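Local structure of protein-glutamine gamma-glutamyltransferase (Pseudomonas aeruginosa PAO1, 6G49) at residues 71-76 with 107-112; 182-187 with 250-255; 232-237 with 244-249; 269-274 with 282-287. The protein displays transglutaminase activity in vitro through its periplasmic domain, joining protein glutamine to lysine side chains, and is critical for viability, perhaps through a task linked to the cell wall. All blocks are in the same frame, centred on the assembly; numbering follows the deposited sequence. Where two conformers were deposited one is given.

How the contacts relate
Contacts 1 and 4 lie among the beta sheets, contacts 2 and 3 among the helices. Contact 1 comes first along the chain; contact 2 opens next and brackets contact 3, and contact 4 follows. Contacts 2 and 3, with centres about 9 Å apart, share helix 243-256 and are joined where Asp-232 accepts from the backbone N of Arg-186 and Ala-187. Contacts 1 and 4, about 12 Å between centres, meet where Leu-71 and Trp-73 bond to Gly-269. Contacts 1 and 3 are about 28 Å apart by centres. Between the helical and sheet regions lie Cys-243, heading helix 243-256, and His-287 of contact 4, both assigned to the active site by similarity.

Contact 1 (71-76 with 107-112); sequences LYWRAL and LRYDVI
Trp-73 and Tyr-109 meet in an offset edge-to-face (T-shaped) aromatic pair that bridges two antiparallel beta sheets of the periplasmic domain. Trp-73 belongs to strand 72-81 of the large curled sheet, Tyr-109 to strand 107-113 of the six-stranded one. The backbones stay far apart, 11.3 Å from Trp-73 CA to Val-111 CA at their nearest, and the two rings span the gap.

The aromatic interaction uses the benzo side of the indole. Its rim is directed toward the face of the phenol ring, with the six-membered ring of Trp-73 and the ring of Tyr-109 at 76° and their centroids 5.8 Å apart. The pair is offset, the two side chains running alongside one another in opposing senses. Tyr-109 CG sits between its own backbone N and carbonyl carbon (chi1 52°), which sends the ring across the gap from a strand that otherwise keeps its distance.

Polar bonds fix both rings from outside the pair. Trp-73 NE1 bonds to Gly-269 O, and Tyr-109 OH is engaged by Ser-158 OG and Leu-124 N, so the buried polar ends of both are satisfied.

Apolar neighbours complete the core between the sheets: Val-59 of strand 55-61 touches both side chains, and Phe-57 makes a further edge-to-face pair with Trp-73. On the indole itself, the carbonyl carbon of Leu-71 lies over one face toward the rim. Between the two segments the closest atoms are Trp-73 CZ3 and Tyr-109 CE2, 3.8 Å apart, with CE2 near the indole plane.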
# COMPACT_ATOMS: atom_id res chain seq x y z
N LEU A 71 -5.06 -7.85 7.44
CA LEU A 71 -4.38 -6.90 8.30
C LEU A 71 -3.43 -6.03 7.46
O LEU A 71 -2.20 -6.09 7.56
CB LEU A 71 -3.64 -7.64 9.39
CG LEU A 71 -4.54 -8.43 10.33
CD1 LEU A 71 -3.69 -9.07 11.39
CD2 LEU A 71 -5.60 -7.55 10.95
N TYR A 72 -4.03 -5.26 6.58
CA TYR A 72 -3.35 -4.22 5.81
C TYR A 72 -3.52 -2.87 6.49
O TYR A 72 -4.56 -2.22 6.37
CB TYR A 72 -3.86 -4.18 4.36
CG TYR A 72 -3.33 -5.31 3.53
CD1 TYR A 72 -3.88 -6.57 3.58
CD2 TYR A 72 -2.29 -5.11 2.62
CE1 TYR A 72 -3.37 -7.60 2.83
CE2 TYR A 72 -1.79 -6.14 1.84
CZ TYR A 72 -2.35 -7.40 1.94
OH TYR A 72 -1.87 -8.39 1.15
N TRP A 73 -2.47 -2.47 7.19
CA TRP A 73 -2.40 -1.24 7.95
C TRP A 73 -1.95 -0.08 7.05
O TRP A 73 -0.73 0.05 6.84
CB TRP A 73 -1.51 -1.36 9.19
CG TRP A 73 -1.78 -2.56 10.04
CD1 TRP A 73 -1.09 -3.73 10.03
CD2 TRP A 73 -2.85 -2.73 10.99
NE1 TRP A 73 -1.66 -4.62 10.90
CE2 TRP A 73 -2.72 -4.03 11.50
CE3 TRP A 73 -3.88 -1.90 11.43
CZ2 TRP A 73 -3.62 -4.53 12.45
CZ3 TRP A 73 -4.76 -2.40 12.36
CH2 TRP A 73 -4.59 -3.67 12.86
N ARG A 74 -2.89 0.67 6.50
CA ARG A 74 -2.54 1.82 5.63
C ARG A 74 -1.89 2.90 6.47
O ARG A 74 -2.37 3.25 7.56
CB ARG A 74 -3.72 2.45 4.88
CG ARG A 74 -3.34 3.62 3.96
CD ARG A 74 -4.51 4.23 3.19
NE ARG A 74 -5.28 3.26 2.43
CZ ARG A 74 -5.60 3.40 1.15
NH1 ARG A 74 -5.39 4.57 0.55
NH2 ARG A 74 -6.10 2.36 0.48
N ALA A 75 -0.77 3.45 5.95
CA ALA A 75 -0.14 4.66 6.48
C ALA A 75 -0.35 5.83 5.55
O ALA A 75 -0.83 6.90 5.96
CB ALA A 75 1.31 4.44 6.74
N LEU A 76 0.06 5.66 4.28
CA LEU A 76 -0.06 6.78 3.32
C LEU A 76 -0.13 6.18 1.92
O LEU A 76 0.10 5.01 1.72
CB LEU A 76 1.12 7.74 3.43
CG LEU A 76 2.47 7.26 2.92
CD1 LEU A 76 3.33 8.47 2.55
CD2 LEU A 76 3.19 6.38 3.96
N LEU A 107 -15.05 -2.53 12.04
CA LEU A 107 -14.05 -3.16 12.93
C LEU A 107 -13.58 -2.06 13.88
O LEU A 107 -13.22 -0.97 13.47
CB LEU A 107 -12.84 -3.71 12.16
CG LEU A 107 -13.10 -4.78 11.11
CD1 LEU A 107 -11.80 -5.22 10.45
CD2 LEU A 107 -13.80 -5.97 11.72
N ARG A 108 -13.61 -2.35 15.17
CA ARG A 108 -13.27 -1.39 16.21
C ARG A 108 -12.06 -1.90 16.99
O ARG A 108 -11.94 -3.08 17.37
CB ARG A 108 -14.44 -1.19 17.18
CG ARG A 108 -15.66 -0.55 16.54
CD ARG A 108 -16.70 -0.18 17.62
NE ARG A 108 -17.77 0.68 17.12
CZ ARG A 108 -19.05 0.31 17.01
NH1 ARG A 108 -19.45 -0.87 17.45
NH2 ARG A 108 -19.93 1.14 16.45
N TYR A 109 -11.08 -1.00 17.16
CA TYR A 109 -9.86 -1.38 17.78
C TYR A 109 -9.15 -0.15 18.34
O TYR A 109 -9.38 0.95 17.90
CB TYR A 109 -8.96 -2.20 16.84
CG TYR A 109 -8.71 -1.55 15.48
CD1 TYR A 109 -9.63 -1.68 14.46
CD2 TYR A 109 -7.57 -0.77 15.22
CE1 TYR A 109 -9.45 -1.06 13.22
CE2 TYR A 109 -7.35 -0.20 13.97
CZ TYR A 109 -8.30 -0.32 12.98
OH TYR A 109 -8.10 0.24 11.73
N ASP A 110 -8.23 -0.39 19.28
CA ASP A 110 -7.42 0.65 19.81
C ASP A 110 -5.96 0.41 19.39
O ASP A 110 -5.51 -0.72 19.27
CB ASP A 110 -7.49 0.63 21.32
CG ASP A 110 -8.89 0.92 21.85
OD1 ASP A 110 -9.67 1.59 21.11
OD2 ASP A 110 -9.11 0.52 23.01
N VAL A 111 -5.23 1.52 19.22
CA VAL A 111 -3.83 1.48 18.79
C VAL A 111 -2.99 2.28 19.78
O VAL A 111 -3.43 3.32 20.21
CB VAL A 111 -3.64 2.08 17.40
CG1 VAL A 111 -2.17 2.01 16.96
CG2 VAL A 111 -4.58 1.38 16.42
N ILE A 112 -1.83 1.77 20.11
CA ILE A 112 -0.74 2.58 20.73
C ILE A 112 0.44 2.56 19.74
O ILE A 112 0.99 1.51 19.48
CB ILE A 112 -0.35 2.15 22.15
CG1 ILE A 112 0.69 3.12 22.73
CG2 ILE A 112 0.14 0.70 22.26
CD1 ILE A 112 1.00 2.89 24.20

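Contact 2 (182-187 with 250-255); sequences HGNPRA and MAFVLR
Phe-252 reaches from helix 243-256 to the start of helix 185-197, where its ring meets Asn-184 and Ala-187. The contact is buried helix-to-helix packing in the helical part of the periplasmic domain, away from the active-site residues.

Apolar contacts carry it. The ring of Phe-252 presents its outer end: CZ lies 3.6 Å from Asn-184 CB, while CE1 lies 3.7 Å from Ala-187 CB. Both methylene and methyl come to the ring obliquely. With CG anti to the backbone N (chi1 -178°), the phenyl extends far enough from its helix to touch both residues. Beside it, Val-253 adds a looser contact, its CG2 4.4 Å from the methyl CB of Ala-187. The backbones are closest here, with Ala-187 CA and Val-253 CA 6.2 Å apart, a spacing that the small alanine side chain permits.

The amide of Asn-184 packs against the same ring without bonding to it. Its plane stands 77° from that of Phe-252, and its ND2 is 4.0 Å from Phe-252 CE2.

Polar bonds tie the same segment to helix 230-238. Asn-184 OD1 accepts from Asp-232 N, and the carboxylate of Asp-232 in turn takes the backbone N of Arg-186 and of Ala-187 in the first turn of helix 185-197. The division is clear: the hydrogen bonds link this helix start to helix 230-238, while between segments 182-187 and 250-255 the contact rests on van der Waals packing, so the fit there depends on shape rather than on directional bonds.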
# COMPACT_ATOMS: atom_id res chain seq x y z
N HIS A 182 10.04 9.64 -20.20
CA HIS A 182 11.21 8.85 -20.61
C HIS A 182 11.43 7.72 -19.60
O HIS A 182 11.05 7.80 -18.45
CB HIS A 182 12.46 9.72 -20.72
CG HIS A 182 12.34 10.77 -21.76
ND1 HIS A 182 12.03 10.47 -23.08
CD2 HIS A 182 12.44 12.12 -21.67
CE1 HIS A 182 11.96 11.59 -23.77
NE2 HIS A 182 12.21 12.61 -22.93
N GLY A 183 12.11 6.68 -20.07
CA GLY A 183 12.46 5.60 -19.16
C GLY A 183 11.46 4.47 -19.22
O GLY A 183 10.31 4.61 -19.61
N ASN A 184 11.95 3.24 -18.92
CA ASN A 184 11.14 2.01 -18.83
C ASN A 184 10.29 1.75 -20.05
O ASN A 184 9.09 1.45 -19.98
CB ASN A 184 10.31 2.02 -17.54
CG ASN A 184 11.19 2.04 -16.32
OD1 ASN A 184 12.00 1.10 -16.12
ND2 ASN A 184 11.08 3.10 -15.51
N PRO A 185 10.89 1.77 -21.28
CA PRO A 185 10.13 1.51 -22.49
C PRO A 185 9.54 0.09 -22.56
O PRO A 185 8.48 -0.11 -23.11
CB PRO A 185 11.20 1.72 -23.59
CG PRO A 185 12.52 1.39 -22.91
CD PRO A 185 12.34 1.98 -21.51
N ARG A 186 10.23 -0.90 -21.97
CA ARG A 186 9.72 -2.26 -22.04
C ARG A 186 8.40 -2.38 -21.25
O ARG A 186 7.48 -3.06 -21.65
CB ARG A 186 10.79 -3.29 -21.64
CG ARG A 186 11.94 -3.41 -22.65
CD ARG A 186 12.95 -4.49 -22.23
NE ARG A 186 13.84 -4.10 -21.14
CZ ARG A 186 14.57 -4.92 -20.38
NH1 ARG A 186 14.50 -6.24 -20.54
NH2 ARG A 186 15.38 -4.39 -19.47
N ALA A 187 8.35 -1.76 -20.07
CA ALA A 187 7.17 -1.82 -19.26
C ALA A 187 6.00 -1.09 -19.92
O ALA A 187 4.84 -1.56 -19.83
CB ALA A 187 7.48 -1.27 -17.88
N MET A 250 3.83 -2.71 -10.59
CA MET A 250 2.45 -2.93 -10.95
C MET A 250 1.76 -1.58 -11.15
O MET A 250 0.98 -1.43 -12.13
CB MET A 250 1.67 -3.70 -9.90
CG MET A 250 0.30 -4.07 -10.32
SD MET A 250 -0.56 -5.08 -9.07
CE MET A 250 -2.11 -5.43 -9.89
N ALA A 251 1.98 -0.63 -10.24
CA ALA A 251 1.34 0.68 -10.40
C ALA A 251 1.80 1.35 -11.70
O ALA A 251 0.97 1.96 -12.41
CB ALA A 251 1.59 1.55 -9.20
N PHE A 252 3.08 1.25 -12.02
CA PHE A 252 3.65 1.79 -13.28
C PHE A 252 2.89 1.23 -14.48
O PHE A 252 2.42 2.01 -15.34
CB PHE A 252 5.13 1.49 -13.39
CG PHE A 252 5.76 2.07 -14.62
CD1 PHE A 252 5.57 1.47 -15.86
CD2 PHE A 252 6.52 3.20 -14.52
CE1 PHE A 252 6.13 2.03 -17.00
CE2 PHE A 252 7.10 3.78 -15.67
CZ PHE A 252 6.91 3.17 -16.89
N VAL A 253 2.78 -0.10 -14.55
CA VAL A 253 2.19 -0.74 -15.72
C VAL A 253 0.72 -0.37 -15.82
O VAL A 253 0.22 -0.06 -16.91
CB VAL A 253 2.40 -2.27 -15.72
CG1 VAL A 253 1.64 -2.94 -16.87
CG2 VAL A 253 3.86 -2.56 -15.81
N LEU A 254 -0.00 -0.30 -14.68
CA LEU A 254 -1.43 0.10 -14.71
C LEU A 254 -1.58 1.52 -15.25
O LEU A 254 -2.44 1.77 -16.13
CB LEU A 254 -2.07 -0.06 -13.33
CG LEU A 254 -2.23 -1.48 -12.81
CD1 LEU A 254 -2.81 -1.45 -11.42
CD2 LEU A 254 -3.07 -2.37 -13.71
N ARG A 255 -0.76 2.44 -14.79
CA ARG A 255 -0.87 3.80 -15.23
C ARG A 255 -0.55 3.87 -16.72
O ARG A 255 -1.22 4.66 -17.47
CB ARG A 255 0.13 4.70 -14.53
CG ARG A 255 -0.22 4.96 -13.07
CD ARG A 255 0.63 6.06 -12.50
NE ARG A 255 0.22 6.38 -11.12
CZ ARG A 255 0.64 7.38 -10.39
NH1 ARG A 255 1.58 8.22 -10.81
NH2 ARG A 255 0.05 7.58 -9.19

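Contact 3 (232-237 with 244-249); sequences DDFLFD and AHYAGA
Phe-234 projects from helix 230-238 into an aromatic cluster with His-245 and Tyr-246 of helix 243-256, the helix that begins at Cys-243, the nucleophile by similarity. The short axes are nearly perpendicular, at 101° and 10.3 Å apart, so one phenyl ring bridges the crossing.

Against Tyr-246, Phe-234 makes an edge-to-face (T-shaped) pair: planes at 86°, centroids 4.8 Å apart, with the far end of the phenyl aimed at the centre of the phenol face. Tyr-246 leaves its helix away from helix 230-238, but its ring turns back to receive this edge, and its OH bonds to Ala-218 O.

His-245 comes over a face of the same phenyl. Its CB sits above the ring centre, 3.6 Å from the centroid, in a CH-pi contact, whereas the imidazole lies obliquely beyond at 47°. The phenyl thus gives its edge to one residue and its face to the residue before it. Phe-234 extends its ring opposite its own backbone N, outward to both.

One turn on, Ala-249 CB meets another part of the phenyl edge, 3.9 Å from Phe-234 CD2, and also receives Leu-235 CD2 at 4.0 Å. Phe-212 of helix 201-214 packs on Phe-234, Leu-235 and Tyr-246, extending the cluster. At its centre, Phe-234 CZ stands over the phenol ring, 3.5 Å from Tyr-246 CE2.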
# COMPACT_ATOMS: atom_id res chain seq x y z
N ASP A 232 11.68 -1.85 -15.84
CA ASP A 232 12.01 -2.87 -16.88
C ASP A 232 12.96 -3.93 -16.29
O ASP A 232 12.74 -5.12 -16.54
CB ASP A 232 12.71 -2.19 -18.06
CG ASP A 232 11.82 -1.38 -18.97
OD1 ASP A 232 10.62 -1.23 -18.63
OD2 ASP A 232 12.35 -0.86 -20.05
N ASP A 233 14.02 -3.48 -15.64
CA ASP A 233 15.09 -4.38 -15.13
C ASP A 233 14.46 -5.41 -14.16
O ASP A 233 14.73 -6.63 -14.21
CB ASP A 233 16.25 -3.61 -14.51
CG ASP A 233 17.04 -2.79 -15.53
OD1 ASP A 233 16.83 -2.98 -16.74
OD2 ASP A 233 17.76 -1.90 -15.08
N PHE A 234 13.60 -4.93 -13.26
CA PHE A 234 12.91 -5.80 -12.34
C PHE A 234 11.95 -6.73 -13.06
O PHE A 234 11.96 -7.93 -12.82
CB PHE A 234 12.21 -4.98 -11.24
CG PHE A 234 11.21 -5.80 -10.46
CD1 PHE A 234 11.64 -6.76 -9.53
CD2 PHE A 234 9.85 -5.58 -10.60
CE1 PHE A 234 10.71 -7.51 -8.83
CE2 PHE A 234 8.92 -6.33 -9.89
CZ PHE A 234 9.35 -7.28 -8.97
N LEU A 235 11.06 -6.23 -13.93
CA LEU A 235 10.02 -7.11 -14.51
C LEU A 235 10.58 -8.17 -15.48
O LEU A 235 9.94 -9.16 -15.66
CB LEU A 235 9.00 -6.27 -15.28
CG LEU A 235 8.05 -5.47 -14.42
CD1 LEU A 235 7.17 -4.56 -15.29
CD2 LEU A 235 7.20 -6.41 -13.57
N PHE A 236 11.64 -7.81 -16.20
CA PHE A 236 12.05 -8.61 -17.41
C PHE A 236 13.46 -9.20 -17.25
O PHE A 236 13.80 -10.08 -18.03
CB PHE A 236 11.96 -7.77 -18.68
CG PHE A 236 10.62 -7.11 -18.85
CD1 PHE A 236 9.48 -7.86 -19.03
CD2 PHE A 236 10.53 -5.73 -18.86
CE1 PHE A 236 8.25 -7.25 -19.18
CE2 PHE A 236 9.29 -5.12 -19.00
CZ PHE A 236 8.16 -5.88 -19.13
N ASP A 237 14.27 -8.70 -16.33
CA ASP A 237 15.69 -9.14 -16.16
C ASP A 237 15.88 -9.86 -14.83
O ASP A 237 16.04 -11.09 -14.80
CB ASP A 237 16.68 -8.00 -16.40
CG ASP A 237 16.54 -7.32 -17.75
OD1 ASP A 237 15.87 -7.90 -18.65
OD2 ASP A 237 17.09 -6.18 -17.90
N ALA A 244 8.26 -3.09 -2.49
CA ALA A 244 8.21 -1.82 -3.28
C ALA A 244 8.51 -2.07 -4.77
O ALA A 244 7.95 -1.39 -5.62
CB ALA A 244 9.19 -0.83 -2.78
N HIS A 245 9.36 -3.05 -5.10
CA HIS A 245 9.56 -3.45 -6.49
C HIS A 245 8.23 -3.87 -7.10
O HIS A 245 7.86 -3.45 -8.24
CB HIS A 245 10.58 -4.60 -6.64
CG HIS A 245 11.95 -4.25 -6.21
ND1 HIS A 245 12.33 -4.20 -4.90
CD2 HIS A 245 13.03 -3.94 -6.96
CE1 HIS A 245 13.60 -3.86 -4.84
NE2 HIS A 245 14.07 -3.72 -6.09
N TYR A 246 7.48 -4.76 -6.45
CA TYR A 246 6.29 -5.33 -7.00
C TYR A 246 5.18 -4.27 -7.08
O TYR A 246 4.52 -4.13 -8.07
CB TYR A 246 5.78 -6.52 -6.16
CG TYR A 246 6.67 -7.73 -6.32
CD1 TYR A 246 7.78 -7.92 -5.52
CD2 TYR A 246 6.41 -8.64 -7.32
CE1 TYR A 246 8.67 -8.96 -5.74
CE2 TYR A 246 7.28 -9.69 -7.53
CZ TYR A 246 8.38 -9.87 -6.74
OH TYR A 246 9.20 -10.95 -7.00
N ALA A 247 5.00 -3.52 -5.99
CA ALA A 247 3.93 -2.52 -5.94
C ALA A 247 4.19 -1.40 -6.97
O ALA A 247 3.27 -1.01 -7.67
CB ALA A 247 3.78 -1.93 -4.55
N GLY A 248 5.41 -0.90 -6.98
CA GLY A 248 5.81 0.19 -7.89
C GLY A 248 5.72 -0.25 -9.31
O GLY A 248 5.14 0.45 -10.18
N ALA A 249 6.18 -1.47 -9.62
CA ALA A 249 6.11 -1.92 -11.01
C ALA A 249 4.68 -2.16 -11.45
O ALA A 249 4.28 -1.78 -12.59
CB ALA A 249 6.91 -3.17 -11.25

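Contact 4 (269-274 with 282-287); sequences GGELNP and HQFDAH
Glu-271 OE1 accepts a short hydrogen bond from His-282 ND1, 2.5 Å long and 162° at the hydrogen. The oxygen lies in the imidazole plane, but the N-H reaches it on the anti side, 33° out of the carboxylate plane. His-282 N makes a weak bond to the same oxygen and a better one, 3.1 Å, to Asp-285 OD2.

The two acids face each other, nearly coplanar at 27°, with Glu-271 OE2 2.5 Å from Asp-285 OD2. At this distance one of the two acids is probably protonated, which would relieve the repulsion expected between two carboxylates. Glu-271 bends at chi2, bringing its carboxylate back toward Asp-285 and His-282. A water joins the two segments, accepting from Gly-270 N and donating to Asp-285 OD1.

Packing lies further out. Phe-284 CE1 meets Glu-271 OE2 at 3.4 Å near the plane of the phenyl, and His-282 CB rests over one face of that ring, toward its rim.

The group joins outermost strand 271-273 of the six-stranded sheet to the 3-10 turn 283-285, which carries the chain from strand 278-282 into strand 286-294 of the other sheet. Two residues beyond Asp-285, His-287, an active-site residue by similarity, bonds through NE2 to Asp-303, while Ala-286 packs on helix 45-50.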
# COMPACT_ATOMS: atom_id res chain seq x y z
N GLY A 269 0.14 -7.36 8.55
CA GLY A 269 0.22 -8.48 9.47
C GLY A 269 0.37 -8.01 10.90
O GLY A 269 -0.34 -7.17 11.39
N GLY A 270 1.27 -8.68 11.60
CA GLY A 270 1.51 -8.41 13.00
C GLY A 270 1.79 -9.70 13.75
O GLY A 270 1.59 -10.79 13.24
N GLU A 271 2.25 -9.56 14.98
CA GLU A 271 2.62 -10.68 15.82
C GLU A 271 1.74 -10.71 17.07
O GLU A 271 1.69 -9.75 17.81
CB GLU A 271 4.08 -10.51 16.21
CG GLU A 271 5.06 -10.47 15.04
CD GLU A 271 5.06 -9.18 14.22
OE1 GLU A 271 5.34 -8.10 14.75
OE2 GLU A 271 4.81 -9.25 13.01
N LEU A 272 1.05 -11.81 17.29
CA LEU A 272 0.16 -11.93 18.43
C LEU A 272 0.82 -12.21 19.78
O LEU A 272 1.61 -13.12 19.89
CB LEU A 272 -0.85 -13.03 18.15
CG LEU A 272 -1.92 -13.33 19.18
CD1 LEU A 272 -2.81 -12.12 19.40
CD2 LEU A 272 -2.74 -14.50 18.67
N ASN A 273 0.47 -11.41 20.78
CA ASN A 273 0.95 -11.61 22.15
C ASN A 273 -0.24 -12.16 22.96
O ASN A 273 -1.12 -11.41 23.39
CB ASN A 273 1.34 -10.30 22.79
CG ASN A 273 1.87 -10.46 24.20
OD1 ASN A 273 1.70 -11.52 24.79
ND2 ASN A 273 2.59 -9.45 24.69
N PRO A 274 -0.34 -13.48 23.13
CA PRO A 274 -1.50 -14.04 23.82
C PRO A 274 -1.50 -13.72 25.32
O PRO A 274 -2.58 -13.68 25.87
CB PRO A 274 -1.38 -15.55 23.59
CG PRO A 274 0.10 -15.74 23.34
CD PRO A 274 0.52 -14.52 22.55
N HIS A 282 5.89 -4.74 14.05
CA HIS A 282 7.28 -4.23 14.02
C HIS A 282 7.60 -3.64 12.65
O HIS A 282 6.89 -3.86 11.67
CB HIS A 282 8.23 -5.37 14.36
CG HIS A 282 8.06 -5.89 15.75
ND1 HIS A 282 7.18 -6.94 16.02
CD2 HIS A 282 8.70 -5.57 16.90
CE1 HIS A 282 7.30 -7.23 17.32
NE2 HIS A 282 8.21 -6.43 17.89
N GLN A 283 8.77 -2.98 12.58
CA GLN A 283 9.18 -2.35 11.33
C GLN A 283 9.33 -3.41 10.25
O GLN A 283 9.11 -3.10 9.03
CB GLN A 283 10.45 -1.50 11.51
CG GLN A 283 10.28 -0.29 12.38
CD GLN A 283 9.19 0.67 11.97
OE1 GLN A 283 8.74 0.63 10.81
NE2 GLN A 283 8.85 1.59 12.88
N PHE A 284 9.69 -4.67 10.57
CA PHE A 284 9.84 -5.69 9.56
C PHE A 284 8.53 -6.03 8.86
O PHE A 284 8.58 -6.74 7.81
CB PHE A 284 10.56 -6.95 10.09
CG PHE A 284 9.93 -7.66 11.27
CD1 PHE A 284 8.70 -8.26 11.22
CD2 PHE A 284 10.60 -7.67 12.49
CE1 PHE A 284 8.17 -8.91 12.32
CE2 PHE A 284 10.06 -8.32 13.60
CZ PHE A 284 8.84 -8.92 13.51
N ASP A 285 7.40 -5.63 9.43
CA ASP A 285 6.09 -5.82 8.81
C ASP A 285 5.78 -4.70 7.80
O ASP A 285 4.66 -4.71 7.22
CB ASP A 285 5.01 -5.87 9.86
CG ASP A 285 5.10 -7.10 10.77
OD1 ASP A 285 5.42 -8.16 10.23
OD2 ASP A 285 4.97 -6.93 12.00
N ALA A 286 6.69 -3.77 7.56
CA ALA A 286 6.46 -2.66 6.59
C ALA A 286 6.18 -3.28 5.22
O ALA A 286 6.79 -4.29 4.81
CB ALA A 286 7.61 -1.72 6.53
N HIS A 287 5.20 -2.71 4.52
CA HIS A 287 4.71 -3.31 3.29
C HIS A 287 4.19 -2.21 2.37
O HIS A 287 3.83 -1.15 2.80
CB HIS A 287 3.63 -4.32 3.64
CG HIS A 287 3.30 -5.30 2.57
ND1 HIS A 287 4.30 -6.07 2.03
CD2 HIS A 287 2.14 -5.62 1.98
CE1 HIS A 287 3.73 -6.87 1.11
NE2 HIS A 287 2.40 -6.60 1.04
O HOH W 1 3.29 -10.06 9.93